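Long-range contact in dimethyl-sulfide monooxygenase (Hyphomicrobium sulfonivorans, PDB 6AK1), which oxidises dimethyl sulfide to methanethiol and formaldehyde with NADH, oxygen and an FMN cofactor, the first step in dimethyl sulfide degradation: residues E45-C53 against R417-Y426. Sequence-based numbering, arbitrary orientation.
Sequences ELERGCFDC and RKRGRAQDSY
E47, in the last turn of helix 36-48, meets the phenol end of Y426 with its aliphatic part, CG lying 3.9 Å from OH, while its carboxylate turns elsewhere to the backbone N-H groups of H98 and V99. One residue on, the R48 carbonyl reaches R417 through a water that donates to R48 O and accepts from R417 NH2; the long, extended arginine spans the distance from the end of helix 403-418. C50, with its short side chain, fits against the D424-S425 peptide and the Y426 ring. Its CB lies over one face of that ring, and SG, anti to its own carbonyl carbon (chi1 -68°), sits obliquely 4.6 Å from the centroid. C50 O accepts from Q423 NE2 at 3.1 Å, a nearly straight bond (163°), C50 O lying near the plane of the Q423 side-chain amide. The F51 side chain starts away from the other segment and touches I409, but F51 O, at the edge of the Y426 ring and in its plane, accepts a hydrogen bond from OH at 2.6 Å. Tyrosine thus offers C50 a flat face and F51 a donor; with an alanine here, F51 O would probably lose that donor and C50 the ring it lies against. D52, salt-bridged to R4, shares through OD2 a water with Q423 NE2, whose two hydrogens serve both C50 O and this water. The turn gripped here is a Schellman motif: C50, with positive phi, ends the helix as F51 N bonds to L46 O and C50 N to E47 O. It leads into strand 53-57, so the tail after helix 403-418 packs on a helix-to-strand turn of the luciferase-like TIM barrel.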
ATOM      1  N   GLU A  45     -18.163   0.422  -5.753  1.00 20.42           N
ATOM      2  CA  GLU A  45     -18.034   1.718  -6.399  1.00 23.18           C
ATOM      3  C   GLU A  45     -16.719   1.829  -7.172  1.00 26.24           C
ATOM      4  O   GLU A  45     -16.682   2.457  -8.236  1.00 23.36           O
ATOM      5  CB  GLU A  45     -18.153   2.827  -5.349  1.00 22.73           C
ATOM      6  CG  GLU A  45     -17.868   4.227  -5.865  1.00 24.08           C
ATOM      7  CD  GLU A  45     -19.013   4.809  -6.704  1.00 27.77           C
ATOM      8  OE1 GLU A  45     -19.891   4.038  -7.138  1.00 25.74           O
ATOM      9  OE2 GLU A  45     -19.035   6.045  -6.918  1.00 29.15           O
ATOM     10  N   LEU A  46     -15.645   1.199  -6.677  1.00 23.77           N
ATOM     11  CA  LEU A  46     -14.396   1.150  -7.434  1.00 22.87           C
ATOM     12  C   LEU A  46     -14.545   0.397  -8.752  1.00 22.44           C
ATOM     13  O   LEU A  46     -13.881   0.750  -9.730  1.00 22.75           O
ATOM     14  CB  LEU A  46     -13.285   0.519  -6.592  1.00 22.02           C
ATOM     15  CG  LEU A  46     -12.779   1.317  -5.377  1.00 22.45           C
ATOM     16  CD1 LEU A  46     -11.502   0.734  -4.850  1.00 26.54           C
ATOM     17  CD2 LEU A  46     -12.553   2.760  -5.734  1.00 21.14           C
ATOM     18  N   GLU A  47     -15.399  -0.635  -8.815  1.00 22.51           N
ATOM     19  CA  GLU A  47     -15.541  -1.358 -10.079  1.00 25.69           C
ATOM     20  C   GLU A  47     -16.401  -0.600 -11.081  1.00 23.41           C
ATOM     21  O   GLU A  47     -16.192  -0.729 -12.287  1.00 28.33           O
ATOM     22  CB  GLU A  47     -16.117  -2.766  -9.856  1.00 27.47           C
ATOM     23  CG  GLU A  47     -15.158  -3.653  -9.132  1.00 26.19           C
ATOM     24  CD  GLU A  47     -15.340  -5.139  -9.396  1.00 25.09           C
ATOM     25  OE1 GLU A  47     -16.477  -5.609  -9.623  1.00 31.31           O
ATOM     26  OE2 GLU A  47     -14.320  -5.850  -9.362  1.00 25.58           O
ATOM     27  N   ARG A  48     -17.353   0.199 -10.609  1.00 26.35           N
ATOM     28  CA  ARG A  48     -18.089   1.078 -11.509  1.00 30.24           C
ATOM     29  C   ARG A  48     -17.142   1.978 -12.301  1.00 26.53           C
ATOM     30  O   ARG A  48     -17.430   2.326 -13.451  1.00 29.59           O
ATOM     31  CB  ARG A  48     -19.104   1.916 -10.714  1.00 29.94           C
ATOM     32  CG  ARG A  48     -19.978   2.836 -11.569  1.00 24.35           C
ATOM     33  CD  ARG A  48     -21.008   3.573 -10.736  1.00 27.10           C
ATOM     34  NE  ARG A  48     -20.462   4.662  -9.928  1.00 25.62           N
ATOM     35  CZ  ARG A  48     -20.335   5.921 -10.348  1.00 28.56           C
ATOM     36  NH1 ARG A  48     -20.689   6.249 -11.587  1.00 27.96           N
ATOM     37  NH2 ARG A  48     -19.849   6.855  -9.535  1.00 22.14           N
ATOM     38  N   GLY A  49     -16.002   2.339 -11.719  1.00 29.50           N
ATOM     39  CA  GLY A  49     -15.001   3.131 -12.400  1.00 25.36           C
ATOM     40  C   GLY A  49     -13.788   2.366 -12.881  1.00 30.28           C
ATOM     41  O   GLY A  49     -12.826   3.002 -13.330  1.00 31.36           O
ATOM     42  N   CYS A  50     -13.790   1.029 -12.781  1.00 30.44           N
ATOM     43  CA  CYS A  50     -12.690   0.166 -13.252  1.00 27.59           C
ATOM     44  C   CYS A  50     -11.347   0.544 -12.621  1.00 27.52           C
ATOM     45  O   CYS A  50     -10.287   0.451 -13.253  1.00 25.69           O
ATOM     46  CB  CYS A  50     -12.593   0.178 -14.784  1.00 29.21           C
ATOM     47  SG  CYS A  50     -13.975  -0.610 -15.664  1.00 35.56           S
ATOM     48  N   PHE A  51     -11.383   0.972 -11.359  1.00 24.84           N
ATOM     49  CA  PHE A  51     -10.145   1.193 -10.617  1.00 23.09           C
ATOM     50  C   PHE A  51      -9.365  -0.115 -10.496  1.00 23.96           C
ATOM     51  O   PHE A  51      -9.938  -1.205 -10.402  1.00 21.06           O
ATOM     52  CB  PHE A  51     -10.444   1.745  -9.216  1.00 21.18           C
ATOM     53  CG  PHE A  51     -10.508   3.254  -9.139  1.00 26.85           C
ATOM     54  CD1 PHE A  51     -11.192   3.996 -10.096  1.00 24.14           C
ATOM     55  CD2 PHE A  51      -9.889   3.929  -8.092  1.00 21.93           C
ATOM     56  CE1 PHE A  51     -11.256   5.378 -10.011  1.00 24.50           C
ATOM     57  CE2 PHE A  51      -9.953   5.318  -7.994  1.00 26.10           C
ATOM     58  CZ  PHE A  51     -10.640   6.046  -8.951  1.00 22.50           C
ATOM     59  N   ASP A  52      -8.039   0.000 -10.472  1.00 23.03           N
ATOM     60  CA  ASP A  52      -7.214  -1.198 -10.373  1.00 24.74           C
ATOM     61  C   ASP A  52      -7.270  -1.822  -8.981  1.00 25.09           C
ATOM     62  O   ASP A  52      -7.316  -3.053  -8.859  1.00 21.01           O
ATOM     63  CB  ASP A  52      -5.778  -0.875 -10.764  1.00 21.16           C
ATOM     64  CG  ASP A  52      -5.649  -0.580 -12.252  1.00 25.03           C
ATOM     65  OD1 ASP A  52      -5.805   0.604 -12.633  1.00 25.68           O
ATOM     66  OD2 ASP A  52      -5.424  -1.531 -13.039  1.00 23.45           O
ATOM     67  N   CYS A  53      -7.284  -1.008  -7.924  1.00 22.39           N
ATOM     68  CA  CYS A  53      -6.959  -1.558  -6.618  1.00 22.11           C
ATOM     69  C   CYS A  53      -7.448  -0.639  -5.503  1.00 23.60           C
ATOM     70  O   CYS A  53      -7.417   0.588  -5.639  1.00 23.36           O
ATOM     71  CB  CYS A  53      -5.436  -1.794  -6.517  1.00 24.94           C
ATOM     72  SG  CYS A  53      -4.885  -2.676  -5.042  1.00 38.26           S
ATOM     73  N   ARG A 417     -10.756   8.530 -20.154  1.00 29.17           N
ATOM     74  CA  ARG A 417     -11.099   7.522 -21.155  1.00 31.80           C
ATOM     75  C   ARG A 417     -11.104   8.122 -22.548  1.00 34.68           C
ATOM     76  O   ARG A 417     -10.608   7.508 -23.498  1.00 35.14           O
ATOM     77  CB  ARG A 417     -12.470   6.904 -20.862  1.00 28.59           C
ATOM     78  CG  ARG A 417     -12.447   5.916 -19.728  1.00 34.25           C
ATOM     79  CD  ARG A 417     -13.821   5.339 -19.430  1.00 30.98           C
ATOM     80  NE  ARG A 417     -13.721   4.438 -18.294  1.00 32.42           N
ATOM     81  CZ  ARG A 417     -14.744   3.795 -17.752  1.00 35.47           C
ATOM     82  NH1 ARG A 417     -15.969   3.948 -18.240  1.00 34.68           N
ATOM     83  NH2 ARG A 417     -14.531   2.994 -16.719  1.00 31.90           N
ATOM     84  N   LYS A 418     -11.670   9.320 -22.688  1.00 32.92           N
ATOM     85  CA  LYS A 418     -11.679   9.986 -23.983  1.00 36.28           C
ATOM     86  C   LYS A 418     -10.261  10.289 -24.465  1.00 34.33           C
ATOM     87  O   LYS A 418      -9.983  10.190 -25.664  1.00 34.88           O
ATOM     88  CB  LYS A 418     -12.533  11.254 -23.896  1.00 32.61           C
ATOM     89  CG  LYS A 418     -12.022  12.433 -24.719  1.00 48.91           C
ATOM     90  CD  LYS A 418     -13.141  13.449 -25.011  1.00 49.66           C
ATOM     91  CE  LYS A 418     -12.643  14.561 -25.919  1.00 44.74           C
ATOM     92  NZ  LYS A 418     -11.380  15.144 -25.363  1.00 58.06           N
ATOM     93  N   ARG A 419      -9.346  10.616 -23.556  1.00 31.65           N
ATOM     94  CA  ARG A 419      -7.941  10.802 -23.917  1.00 33.89           C
ATOM     95  C   ARG A 419      -7.177   9.490 -24.075  1.00 32.35           C
ATOM     96  O   ARG A 419      -5.963   9.532 -24.308  1.00 29.75           O
ATOM     97  CB  ARG A 419      -7.224  11.662 -22.869  1.00 29.67           C
ATOM     98  CG  ARG A 419      -7.835  13.027 -22.671  1.00 34.83           C
ATOM     99  CD  ARG A 419      -7.079  13.833 -21.635  1.00 33.36           C
ATOM    100  NE  ARG A 419      -7.691  15.142 -21.449  1.00 30.75           N
ATOM    101  CZ  ARG A 419      -7.074  16.185 -20.908  1.00 31.53           C
ATOM    102  NH1 ARG A 419      -5.811  16.071 -20.505  1.00 27.38           N
ATOM    103  NH2 ARG A 419      -7.719  17.344 -20.785  1.00 25.82           N
ATOM    104  N   GLY A 420      -7.841   8.340 -23.922  1.00 30.09           N
ATOM    105  CA  GLY A 420      -7.199   7.050 -24.094  1.00 28.74           C
ATOM    106  C   GLY A 420      -6.286   6.621 -22.963  1.00 28.09           C
ATOM    107  O   GLY A 420      -5.435   5.758 -23.165  1.00 26.20           O
ATOM    108  N   ARG A 421      -6.448   7.180 -21.767  1.00 28.37           N
ATOM    109  CA  ARG A 421      -5.521   6.913 -20.674  1.00 29.84           C
ATOM    110  C   ARG A 421      -6.072   5.966 -19.609  1.00 30.88           C
ATOM    111  O   ARG A 421      -5.286   5.402 -18.844  1.00 34.71           O
ATOM    112  CB  ARG A 421      -5.110   8.225 -19.996  1.00 27.61           C
ATOM    113  CG  ARG A 421      -4.470   9.268 -20.906  1.00 32.74           C
ATOM    114  CD  ARG A 421      -3.404   8.685 -21.829  1.00 30.56           C
ATOM    115  NE  ARG A 421      -2.205   8.181 -21.152  1.00 27.88           N
ATOM    116  CZ  ARG A 421      -1.152   8.921 -20.838  1.00 27.55           C
ATOM    117  NH1 ARG A 421      -1.155  10.226 -21.104  1.00 29.29           N
ATOM    118  NH2 ARG A 421      -0.103   8.363 -20.240  1.00 28.68           N
ATOM    119  N   ALA A 422      -7.384   5.789 -19.520  1.00 29.62           N
ATOM    120  CA  ALA A 422      -7.989   4.940 -18.503  1.00 29.62           C
ATOM    121  C   ALA A 422      -8.751   3.818 -19.180  1.00 30.06           C
ATOM    122  O   ALA A 422      -9.361   4.027 -20.233  1.00 29.49           O
ATOM    123  CB  ALA A 422      -8.943   5.734 -17.596  1.00 24.12           C
ATOM    124  N   GLN A 423      -8.715   2.628 -18.572  1.00 29.23           N
ATOM    125  CA  GLN A 423      -9.441   1.486 -19.115  1.00 27.37           C
ATOM    126  C   GLN A 423     -10.938   1.636 -18.861  1.00 27.90           C
ATOM    127  O   GLN A 423     -11.363   2.250 -17.883  1.00 29.07           O
ATOM    128  CB  GLN A 423      -8.935   0.174 -18.500  1.00 25.65           C
ATOM    129  CG  GLN A 423      -9.107   0.074 -16.977  1.00 27.75           C
ATOM    130  CD  GLN A 423      -8.411  -1.147 -16.367  1.00 28.74           C
ATOM    131  OE1 GLN A 423      -7.600  -1.810 -17.018  1.00 31.26           O
ATOM    132  NE2 GLN A 423      -8.739  -1.451 -15.110  1.00 25.81           N
ATOM    133  N   ASP A 424     -11.745   1.074 -19.759  1.00 26.57           N
ATOM    134  CA  ASP A 424     -13.184   1.031 -19.537  1.00 33.89           C
ATOM    135  C   ASP A 424     -13.686  -0.388 -19.333  1.00 32.46           C
ATOM    136  O   ASP A 424     -14.900  -0.617 -19.361  1.00 34.48           O
ATOM    137  CB  ASP A 424     -13.944   1.706 -20.683  1.00 33.73           C
ATOM    138  CG  ASP A 424     -13.674   1.067 -22.026  1.00 40.01           C
ATOM    139  OD1 ASP A 424     -13.220  -0.100 -22.078  1.00 37.94           O
ATOM    140  OD2 ASP A 424     -13.933   1.742 -23.042  1.00 50.15           O
ATOM    141  N   SER A 425     -12.777  -1.343 -19.167  1.00 33.73           N
ATOM    142  CA  SER A 425     -13.111  -2.683 -18.711  1.00 33.14           C
ATOM    143  C   SER A 425     -11.833  -3.298 -18.158  1.00 32.78           C
ATOM    144  O   SER A 425     -10.748  -2.723 -18.259  1.00 33.77           O
ATOM    145  CB  SER A 425     -13.716  -3.534 -19.833  1.00 29.71           C
ATOM    146  OG  SER A 425     -12.722  -3.936 -20.751  1.00 33.45           O
ATOM    147  N   TYR A 426     -11.971  -4.470 -17.562  1.00 28.61           N
ATOM    148  CA  TYR A 426     -10.863  -5.112 -16.876  1.00 28.87           C
ATOM    149  C   TYR A 426     -10.202  -6.169 -17.751  1.00 30.05           C
ATOM    150  O   TYR A 426     -10.876  -6.907 -18.475  1.00 28.24           O
ATOM    151  CB  TYR A 426     -11.342  -5.757 -15.581  1.00 27.83           C
ATOM    152  CG  TYR A 426     -11.597  -4.800 -14.439  1.00 23.71           C
ATOM    153  CD1 TYR A 426     -10.544  -4.318 -13.681  1.00 20.83           C
ATOM    154  CD2 TYR A 426     -12.897  -4.424 -14.086  1.00 20.21           C
ATOM    155  CE1 TYR A 426     -10.758  -3.482 -12.612  1.00 20.20           C
ATOM    156  CE2 TYR A 426     -13.132  -3.589 -13.005  1.00 19.19           C
ATOM    157  CZ  TYR A 426     -12.041  -3.122 -12.272  1.00 22.58           C
ATOM    158  OH  TYR A 426     -12.200  -2.295 -11.201  1.00 21.54           O
TER
HETATM  159  O   HOH W   1     -17.290   1.418 -16.355  1.00 41.17           O
HETATM  160  O   HOH W   2      -7.074  -3.727 -13.585  1.00 21.66           O